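Local structure of Cwp19 (5OQ3) at residues M27-I32 and G358-S363; G243-G248 and Y286-L291; L320-G325 and S354-S359. The protein probably cleaves glycosidic bonds of the bacterial cell wall through its glycoside hydrolase domain, the TIM-barrel part in this chain, and may as a whole have amidase activity. All coordinates share one frame; numbering follows the deposited sequence. Where two conformers were deposited one is given.

Overall arrangement
Strand 27-32 opens the chain and strand 356-361 is the last of eight parallel strands, so contact 1, joining 27-32 to 358-363, shuts the barrel and encloses nearly the whole domain in one long loop. Nested inside that loop, contact 2 pairs the fifth and sixth strands through 243-248 and 286-291. Contact 3 follows it in series, closing the beta-alpha-beta unit from strand 319-324 through helix 343-350 to strand 356-361, and it shares Gly358 and Ser359 with contact 1. Backbone pairing of Val287 with Tyr321 links contacts 2 and 3, whose centres are about 9 Å apart. Trp31 and Met360 of contact 1 pack against Ser245, Tyr286 and Val288 of contact 2.

Contact 1: M27-I32 and G358-S363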
loop_
_atom_site.group_PDB
_atom_site.type_symbol
_atom_site.label_atom_id
_atom_site.label_comp_id
_atom_site.label_asym_id
_atom_site.label_seq_id
_atom_site.Cartn_x
_atom_site.Cartn_y
_atom_site.Cartn_z
ATOM N N MET A 27 2.182 -15.409 -6.635
ATOM C CA MET A 27 2.621 -13.996 -6.517
ATOM C C MET A 27 3.879 -13.879 -5.708
ATOM O O MET A 27 3.941 -14.419 -4.612
ATOM C CB MET A 27 1.477 -13.154 -5.899
ATOM C CG MET A 27 1.836 -11.728 -5.562
ATOM S SD MET A 27 2.309 -10.757 -7.009
ATOM C CE MET A 27 0.771 -10.565 -7.836
ATOM N N ARG A 28 4.885 -13.214 -6.266
ATOM C CA ARG A 28 6.165 -13.045 -5.596
ATOM C C ARG A 28 6.592 -11.583 -5.787
ATOM O O ARG A 28 7.348 -11.281 -6.700
ATOM C CB ARG A 28 7.202 -14.029 -6.211
ATOM C CG ARG A 28 6.786 -15.474 -6.035
ATOM C CD ARG A 28 7.608 -16.449 -6.884
ATOM N NE ARG A 28 7.157 -17.830 -6.668
ATOM C CZ ARG A 28 7.675 -18.911 -7.252
ATOM N NH1 ARG A 28 8.628 -18.781 -8.166
ATOM N NH2 ARG A 28 7.233 -20.112 -6.912
ATOM N N ALA A 29 6.045 -10.691 -4.957
ATOM C CA ALA A 29 6.195 -9.242 -5.174
ATOM C C ALA A 29 7.127 -8.614 -4.191
ATOM O O ALA A 29 7.307 -9.128 -3.109
ATOM C CB ALA A 29 4.822 -8.580 -5.079
ATOM N N ALA A 30 7.701 -7.501 -4.586
ATOM C CA ALA A 30 8.422 -6.648 -3.674
ATOM C C ALA A 30 7.853 -5.228 -3.757
ATOM O O ALA A 30 7.660 -4.707 -4.851
ATOM C CB ALA A 30 9.901 -6.650 -3.971
ATOM N N TRP A 31 7.667 -4.616 -2.590
ATOM C CA TRP A 31 7.354 -3.194 -2.505
ATOM C C TRP A 31 8.618 -2.385 -2.793
ATOM O O TRP A 31 9.690 -2.669 -2.219
ATOM C CB TRP A 31 6.805 -2.816 -1.120
ATOM C CG TRP A 31 5.377 -3.137 -0.899
ATOM C CD1 TRP A 31 4.307 -2.447 -1.372
ATOM C CD2 TRP A 31 4.830 -4.143 -0.032
ATOM N NE1 TRP A 31 3.152 -3.002 -0.920
ATOM C CE2 TRP A 31 3.444 -3.995 -0.042
ATOM C CE3 TRP A 31 5.393 -5.115 0.795
ATOM C CZ2 TRP A 31 2.585 -4.818 0.693
ATOM C CZ3 TRP A 31 4.565 -5.904 1.552
ATOM C CH2 TRP A 31 3.175 -5.750 1.493
ATOM N N ILE A 32 8.469 -1.372 -3.645
ATOM C CA ILE A 32 9.506 -0.377 -3.905
ATOM C C ILE A 32 8.888 0.983 -3.488
ATOM O O ILE A 32 8.106 1.590 -4.205
ATOM C CB ILE A 32 9.898 -0.390 -5.406
ATOM C CG1 ILE A 32 10.461 -1.796 -5.791
ATOM C CG2 ILE A 32 10.903 0.714 -5.740
ATOM C CD1 ILE A 32 10.792 -1.959 -7.264
ATOM N N GLY A 358 0.451 -16.295 -2.609
ATOM C CA GLY A 358 1.804 -15.798 -2.669
ATOM C C GLY A 358 2.111 -14.766 -1.619
ATOM O O GLY A 358 1.443 -14.782 -0.575
ATOM N N SER A 359 3.118 -13.923 -1.868
ATOM C CA SER A 359 3.719 -13.043 -0.879
ATOM C C SER A 359 4.102 -11.710 -1.532
ATOM O O SER A 359 4.398 -11.661 -2.743
ATOM C CB SER A 359 4.996 -13.635 -0.306
ATOM O OG SER A 359 4.770 -14.790 0.489
ATOM N N MET A 360 4.153 -10.682 -0.681
ATOM C CA MET A 360 4.753 -9.402 -0.990
ATOM C C MET A 360 5.736 -9.069 0.091
ATOM O O MET A 360 5.424 -9.214 1.238
ATOM C CB MET A 360 3.701 -8.289 -1.142
ATOM C CG MET A 360 2.583 -8.554 -2.130
ATOM S SD MET A 360 1.955 -7.016 -2.825
ATOM C CE MET A 360 1.110 -7.644 -4.235
ATOM N N TYR A 361 6.945 -8.663 -0.294
ATOM C CA TYR A 361 8.063 -8.454 0.625
ATOM C C TYR A 361 8.262 -6.944 0.885
ATOM O O TYR A 361 8.490 -6.187 -0.061
ATOM C CB TYR A 361 9.371 -9.024 0.050
ATOM C CG TYR A 361 9.298 -10.536 0.024
ATOM C CD1 TYR A 361 9.704 -11.275 1.122
ATOM C CD2 TYR A 361 8.818 -11.236 -1.068
ATOM C CE1 TYR A 361 9.637 -12.647 1.119
ATOM C CE2 TYR A 361 8.734 -12.623 -1.066
ATOM C CZ TYR A 361 9.141 -13.318 0.044
ATOM O OH TYR A 361 9.075 -14.695 0.094
ATOM N N PHE A 362 8.249 -6.578 2.151
ATOM C CA PHE A 362 8.595 -5.232 2.583
ATOM C C PHE A 362 10.005 -5.222 3.117
ATOM O O PHE A 362 10.193 -5.703 4.225
ATOM C CB PHE A 362 7.617 -4.653 3.604
ATOM C CG PHE A 362 7.706 -3.147 3.630
ATOM C CD1 PHE A 362 8.620 -2.487 4.464
ATOM C CD2 PHE A 362 7.021 -2.397 2.685
ATOM C CE1 PHE A 362 8.748 -1.123 4.425
ATOM C CE2 PHE A 362 7.170 -1.018 2.637
ATOM C CZ PHE A 362 8.038 -0.390 3.508
ATOM N N SER A 363 10.987 -4.683 2.376
ATOM C CA SER A 363 10.849 -4.009 1.095
ATOM C C SER A 363 12.000 -4.424 0.186
ATOM O O SER A 363 12.903 -5.156 0.594
ATOM C CB SER A 363 10.763 -2.475 1.254
ATOM O OG SER A 363 12.005 -1.944 1.672
#
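Met360 lays its CB over one face of the Trp31 indole, 3.8 Å from the centroid of the six-membered ring and 19° off the ring normal, a CH-pi contact. In one of its two conformers the chain runs on extended, with SD in an oblique Met-aromatic position 4.6 Å from the same centroid. The methyl of Ala29 is small enough for the Met360 chain to lie against it, Ala29 CB meeting Met360 CG at 3.7 Å. Trp31 reaches across the neighbouring strand because its CG stands anti to the carbonyl carbon. Its edge then lies by the peptide leading into Phe362, with CE3 3.6 Å from Phe362 CB; the two aromatic planes meet obliquely at 57°. Between the strands, Tyr361 N bonds to Ala29 O at 2.9 Å, while the Tyr361 ring, on the face opposite Met360 with Ala30, rests its CD2 edge against that oxygen. Ser359 N to Met27 O, Ala29 N to Ser359 O and Trp31 N to Tyr361 O complete the ladder. Gly358 CA makes a CA-H...O contact with Met27 O at 3.2 Å. Val70, Trp122 and His188 also pack round Trp31. The parallel register, with strand axes 16° apart, is the first-to-eighth strand closure of a TIM barrel.

Contact 2: G243-G248 and Y286-L291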
loop_
_atom_site.group_PDB
_atom_site.type_symbol
_atom_site.label_atom_id
_atom_site.label_comp_id
_atom_site.label_asym_id
_atom_site.label_seq_id
_atom_site.Cartn_x
_atom_site.Cartn_y
_atom_site.Cartn_z
ATOM N N GLY A 243 -5.845 -4.037 -5.601
ATOM C CA GLY A 243 -5.640 -4.650 -4.300
ATOM C C GLY A 243 -5.238 -3.662 -3.237
ATOM O O GLY A 243 -4.780 -2.553 -3.515
ATOM N N VAL A 244 -5.395 -4.133 -1.986
ATOM C CA VAL A 244 -5.084 -3.318 -0.834
ATOM C C VAL A 244 -4.314 -4.164 0.150
ATOM O O VAL A 244 -4.608 -5.339 0.368
ATOM C CB VAL A 244 -6.414 -2.788 -0.165
ATOM C CG1 VAL A 244 -6.131 -1.954 1.061
ATOM C CG2 VAL A 244 -7.246 -2.035 -1.172
ATOM N N SER A 245 -3.351 -3.490 0.789
ATOM C CA SER A 245 -2.556 -4.075 1.840
ATOM C C SER A 245 -2.844 -3.389 3.178
ATOM O O SER A 245 -2.236 -2.355 3.491
ATOM C CB SER A 245 -1.067 -3.971 1.515
ATOM O OG SER A 245 -0.232 -4.531 2.490
ATOM N N PRO A 246 -3.783 -3.942 3.981
ATOM C CA PRO A 246 -4.090 -3.398 5.297
ATOM C C PRO A 246 -3.141 -3.933 6.354
ATOM O O PRO A 246 -2.365 -4.888 6.143
ATOM C CB PRO A 246 -5.511 -3.876 5.517
ATOM C CG PRO A 246 -5.459 -5.261 4.934
ATOM C CD PRO A 246 -4.563 -5.158 3.703
ATOM N N ALA A 247 -3.254 -3.316 7.514
ATOM C CA ALA A 247 -2.554 -3.837 8.680
ATOM C C ALA A 247 -3.013 -5.299 8.962
ATOM O O ALA A 247 -4.099 -5.744 8.560
ATOM C CB ALA A 247 -2.832 -2.959 9.875
ATOM N N GLY A 248 -2.165 -6.018 9.677
ATOM C CA GLY A 248 -2.303 -7.454 9.811
ATOM C C GLY A 248 -3.373 -7.986 10.760
ATOM O O GLY A 248 -3.698 -9.184 10.705
ATOM N N TYR A 286 -7.558 -8.374 -4.657
ATOM C CA TYR A 286 -6.563 -9.029 -3.801
ATOM C C TYR A 286 -6.369 -8.254 -2.537
ATOM O O TYR A 286 -6.613 -7.059 -2.486
ATOM C CB TYR A 286 -5.247 -9.261 -4.576
ATOM C CG TYR A 286 -4.320 -8.108 -4.860
ATOM C CD1 TYR A 286 -3.446 -7.651 -3.875
ATOM C CD2 TYR A 286 -4.261 -7.510 -6.102
ATOM C CE1 TYR A 286 -2.530 -6.657 -4.140
ATOM C CE2 TYR A 286 -3.305 -6.524 -6.377
ATOM C CZ TYR A 286 -2.448 -6.105 -5.376
ATOM O OH TYR A 286 -1.481 -5.132 -5.642
ATOM N N VAL A 287 -5.877 -8.953 -1.511
ATOM C CA VAL A 287 -5.641 -8.362 -0.204
ATOM C C VAL A 287 -4.309 -8.894 0.308
ATOM O O VAL A 287 -3.946 -10.072 0.101
ATOM C CB VAL A 287 -6.818 -8.720 0.763
ATOM C CG1 VAL A 287 -6.868 -10.229 1.085
ATOM C CG2 VAL A 287 -6.760 -7.874 2.020
ATOM N N VAL A 288 -3.563 -7.985 0.956
ATOM C CA VAL A 288 -2.201 -8.268 1.430
ATOM C C VAL A 288 -2.047 -7.879 2.897
ATOM O O VAL A 288 -1.434 -6.855 3.215
ATOM C CB VAL A 288 -1.114 -7.602 0.554
ATOM C CG1 VAL A 288 0.241 -8.155 0.914
ATOM C CG2 VAL A 288 -1.420 -7.732 -0.917
ATOM N N PRO A 289 -2.603 -8.671 3.837
ATOM C CA PRO A 289 -2.409 -8.309 5.225
ATOM C C PRO A 289 -0.918 -8.260 5.544
ATOM O O PRO A 289 -0.142 -9.141 5.143
ATOM C CB PRO A 289 -3.132 -9.429 5.991
ATOM C CG PRO A 289 -3.229 -10.560 5.000
ATOM C CD PRO A 289 -3.283 -9.959 3.650
ATOM N N GLN A 290 -0.531 -7.233 6.327
ATOM C CA GLN A 290 0.867 -7.048 6.701
ATOM C C GLN A 290 1.138 -7.832 7.982
ATOM O O GLN A 290 0.842 -7.388 9.097
ATOM C CB GLN A 290 1.118 -5.541 6.885
ATOM C CG GLN A 290 0.976 -4.821 5.572
ATOM C CD GLN A 290 1.143 -3.300 5.666
ATOM O OE1 GLN A 290 1.600 -2.735 6.643
ATOM N NE2 GLN A 290 0.783 -2.634 4.596
ATOM N N LEU A 291 1.667 -9.047 7.791
ATOM C CA LEU A 291 1.967 -9.935 8.909
ATOM C C LEU A 291 3.415 -9.820 9.277
ATOM O O LEU A 291 4.185 -10.793 9.232
ATOM C CB LEU A 291 1.564 -11.379 8.560
ATOM C CG LEU A 291 0.102 -11.585 8.122
ATOM C CD1 LEU A 291 -0.190 -13.093 8.075
ATOM C CD2 LEU A 291 -0.898 -10.865 8.998
HETATM O O HOH W 1 0.329 -4.785 10.562
#
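Ser245 OG is gripped from two directions: it donates to Val288 O at 2.7 Å, in the plane of that carbonyl, and accepts from Gln290 NE2 at 3.0 Å. The second bond is nearly straight (165°) and the hydroxyl lies in the amide plane of Gln290. Turning OG anti to the Ser245 backbone N (chi1 -179°) puts it between these partners. CG of Gln290 lies close to Ser245 OG and Pro246 O, and the extended chain beyond it delivers NE2, which also bonds to Asp191. Gln290 N adds a bond to Pro246 O, and a water bridges Gly248 N and Gln290 O, whose direct approach has a poor angle. Val244 N to Tyr286 O and Val288 N to Val244 O make the parallel pairing. There Gly243 CA sits over the centre of the Tyr286 ring, 3.4 Å from the centroid and 2° off its normal, so the ring lies flat on the backbone of Gly243. The phenol oxygen of Tyr286 bonds to His120 and His188. Pro246 CD meets Val287 CG2 at 3.9 Å, beneath helix 275-280. Strand 186-189 pairs with Gly243 and Ser245 on one flank, strand 319-324 borders Val287 on the other, and helix 302-313 covers Pro289 and Leu291.

Contact 3: L320-G325 and S354-S359; sequences LYIGQG and SEIKGS
Ile356 turns its branches toward two residues of strand 319-324 that lie on the same side of the sheet. Its CG1 meets Leu320 CD2 at 3.6 Å, while its CG2 lies 3.9 Å from Ile322 CG1 and its CD1 reaches Ile322 CD1. With one branch on each neighbour, Ile356 sits between Leu320 and Ile322, and both pairs cross obliquely. The Leu320 CG is anti to its backbone N, a setting that leads CD2 toward the isoleucine. Helix 302-313 touches Leu320 and Ile322 as well, extending this apolar layer outward.

The Tyr321 ring lies on the opposite face and is turned differently. Its edge, through CD1 and CE1, faces the backbone between Lys357 and Gly358, with the carbonyl carbon of Lys357 in the ring plane; Lys357 CB approaches CE1 obliquely at 3.7 Å. The lysine chain bends at chi2 and chi4, and a water lies within bonding distance of Lys357 NZ, Leu320 N and Glu355 O; NZ also forms a weak, long ion pair with Asp319. Farther along the strands, Gln324 folds back at chi2 (-68°) and presents OE1, to which Ser359 OG donates at 2.7 Å, lying in the carbonyl plane on a lone pair of OE1. Asn350 donates to the same OE1 and Tyr302 binds NE2, so three partners hold the amide's orientation.

Two backbone bonds tie the strands, Lys357 N to Leu320 O, 2.8 Å and almost straight at 171°, and Ile322 N to Gly358 O at 3.0 Å, while the register shifts by one residue between them: Leu320 lies nearest Ile356, but Ile322 nearest Ser359. Ile322 O adds a CA-H...O contact with Ser359 CA, 3.2 Å away. The axes of strands 320-324 and 356-359 make 32°. Neighbouring parallel strands joined through helix 343-350 form a beta-alpha-beta unit, here the seventh and eighth strands of the TIM barrel.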
loop_
_atom_site.group_PDB
_atom_site.type_symbol
_atom_site.label_atom_id
_atom_site.label_comp_id
_atom_site.label_asym_id
_atom_site.label_seq_id
_atom_site.Cartn_x
_atom_site.Cartn_y
_atom_site.Cartn_z
ATOM N N LEU A 320 -5.467 -13.814 -1.794
ATOM C CA LEU A 320 -4.735 -13.518 -0.572
ATOM C C LEU A 320 -3.228 -13.663 -0.771
ATOM O O LEU A 320 -2.739 -14.770 -1.102
ATOM C CB LEU A 320 -5.207 -14.449 0.546
ATOM C CG LEU A 320 -4.434 -14.400 1.868
ATOM C CD1 LEU A 320 -4.479 -13.020 2.528
ATOM C CD2 LEU A 320 -5.018 -15.463 2.805
ATOM N N TYR A 321 -2.496 -12.573 -0.499
ATOM C CA TYR A 321 -1.025 -12.617 -0.492
ATOM C C TYR A 321 -0.605 -12.200 0.903
ATOM O O TYR A 321 -1.225 -11.326 1.469
ATOM C CB TYR A 321 -0.411 -11.679 -1.562
ATOM C CG TYR A 321 -1.000 -11.776 -2.950
ATOM C CD1 TYR A 321 -1.166 -12.998 -3.578
ATOM C CD2 TYR A 321 -1.401 -10.655 -3.623
ATOM C CE1 TYR A 321 -1.697 -13.087 -4.853
ATOM C CE2 TYR A 321 -1.918 -10.732 -4.922
ATOM C CZ TYR A 321 -2.074 -11.940 -5.494
ATOM O OH TYR A 321 -2.594 -11.989 -6.761
ATOM N N ILE A 322 0.467 -12.786 1.443
ATOM C CA ILE A 322 0.939 -12.399 2.747
ATOM C C ILE A 322 2.022 -11.348 2.641
ATOM O O ILE A 322 2.991 -11.507 1.884
ATOM C CB ILE A 322 1.476 -13.611 3.523
ATOM C CG1 ILE A 322 0.424 -14.710 3.598
ATOM C CG2 ILE A 322 2.031 -13.184 4.879
ATOM C CD1 ILE A 322 -0.902 -14.319 4.213
ATOM N N GLY A 323 1.821 -10.239 3.386
ATOM C CA GLY A 323 2.870 -9.248 3.502
ATOM C C GLY A 323 3.936 -9.724 4.468
ATOM O O GLY A 323 3.669 -9.946 5.657
ATOM N N GLN A 324 5.171 -9.833 3.968
ATOM C CA GLN A 324 6.298 -10.379 4.723
ATOM C C GLN A 324 7.219 -9.273 5.188
ATOM O O GLN A 324 7.760 -8.513 4.372
ATOM C CB GLN A 324 7.108 -11.357 3.827
ATOM C CG GLN A 324 6.327 -12.407 3.031
ATOM C CD GLN A 324 5.622 -13.538 3.797
ATOM O OE1 GLN A 324 4.930 -14.319 3.180
ATOM N NE2 GLN A 324 5.847 -13.697 5.090
ATOM N N GLY A 325 7.484 -9.246 6.495
ATOM C CA GLY A 325 8.273 -8.192 7.109
ATOM C C GLY A 325 9.762 -8.372 7.187
ATOM O O GLY A 325 10.365 -8.319 8.280
ATOM N N SER A 354 -4.115 -23.503 0.869
ATOM C CA SER A 354 -4.446 -23.334 -0.522
ATOM C C SER A 354 -5.032 -21.962 -0.860
ATOM O O SER A 354 -4.982 -21.520 -1.998
ATOM C CB SER A 354 -5.399 -24.408 -0.972
ATOM O OG SER A 354 -6.649 -24.300 -0.346
ATOM N N GLU A 355 -5.552 -21.277 0.156
ATOM C CA GLU A 355 -6.115 -19.936 -0.046
ATOM C C GLU A 355 -5.026 -18.885 -0.197
ATOM O O GLU A 355 -5.300 -17.780 -0.662
ATOM C CB GLU A 355 -7.005 -19.557 1.138
ATOM C CG GLU A 355 -8.194 -20.457 1.330
ATOM C CD GLU A 355 -7.902 -21.722 2.180
ATOM O OE1 GLU A 355 -6.760 -22.006 2.738
ATOM O OE2 GLU A 355 -8.887 -22.452 2.293
ATOM N N ILE A 356 -3.786 -19.172 0.242
ATOM C CA ILE A 356 -2.703 -18.213 0.091
ATOM C C ILE A 356 -2.081 -18.367 -1.298
ATOM O O ILE A 356 -1.721 -19.477 -1.687
ATOM C CB ILE A 356 -1.689 -18.317 1.220
ATOM C CG1 ILE A 356 -2.356 -17.936 2.529
ATOM C CG2 ILE A 356 -0.491 -17.427 0.921
ATOM C CD1 ILE A 356 -1.534 -18.178 3.768
ATOM N N LYS A 357 -2.013 -17.254 -2.037
ATOM C CA LYS A 357 -1.607 -17.243 -3.443
ATOM C C LYS A 357 -0.255 -16.616 -3.701
ATOM O O LYS A 357 0.156 -16.453 -4.823
ATOM C CB LYS A 357 -2.691 -16.575 -4.280
ATOM C CG LYS A 357 -4.088 -17.122 -4.151
ATOM C CD LYS A 357 -4.180 -18.522 -4.639
ATOM C CE LYS A 357 -5.590 -19.110 -4.485
ATOM N NZ LYS A 357 -6.699 -18.251 -4.973
ATOM N N GLY A 358 0.451 -16.295 -2.609
ATOM C CA GLY A 358 1.804 -15.798 -2.669
ATOM C C GLY A 358 2.111 -14.766 -1.619
ATOM O O GLY A 358 1.443 -14.782 -0.575
ATOM N N SER A 359 3.118 -13.923 -1.868
ATOM C CA SER A 359 3.719 -13.043 -0.879
ATOM C C SER A 359 4.102 -11.710 -1.532
ATOM O O SER A 359 4.398 -11.661 -2.743
ATOM C CB SER A 359 4.996 -13.635 -0.306
ATOM O OG SER A 359 4.770 -14.790 0.489
HETATM O O HOH W 2 -6.876 -16.479 -2.385
#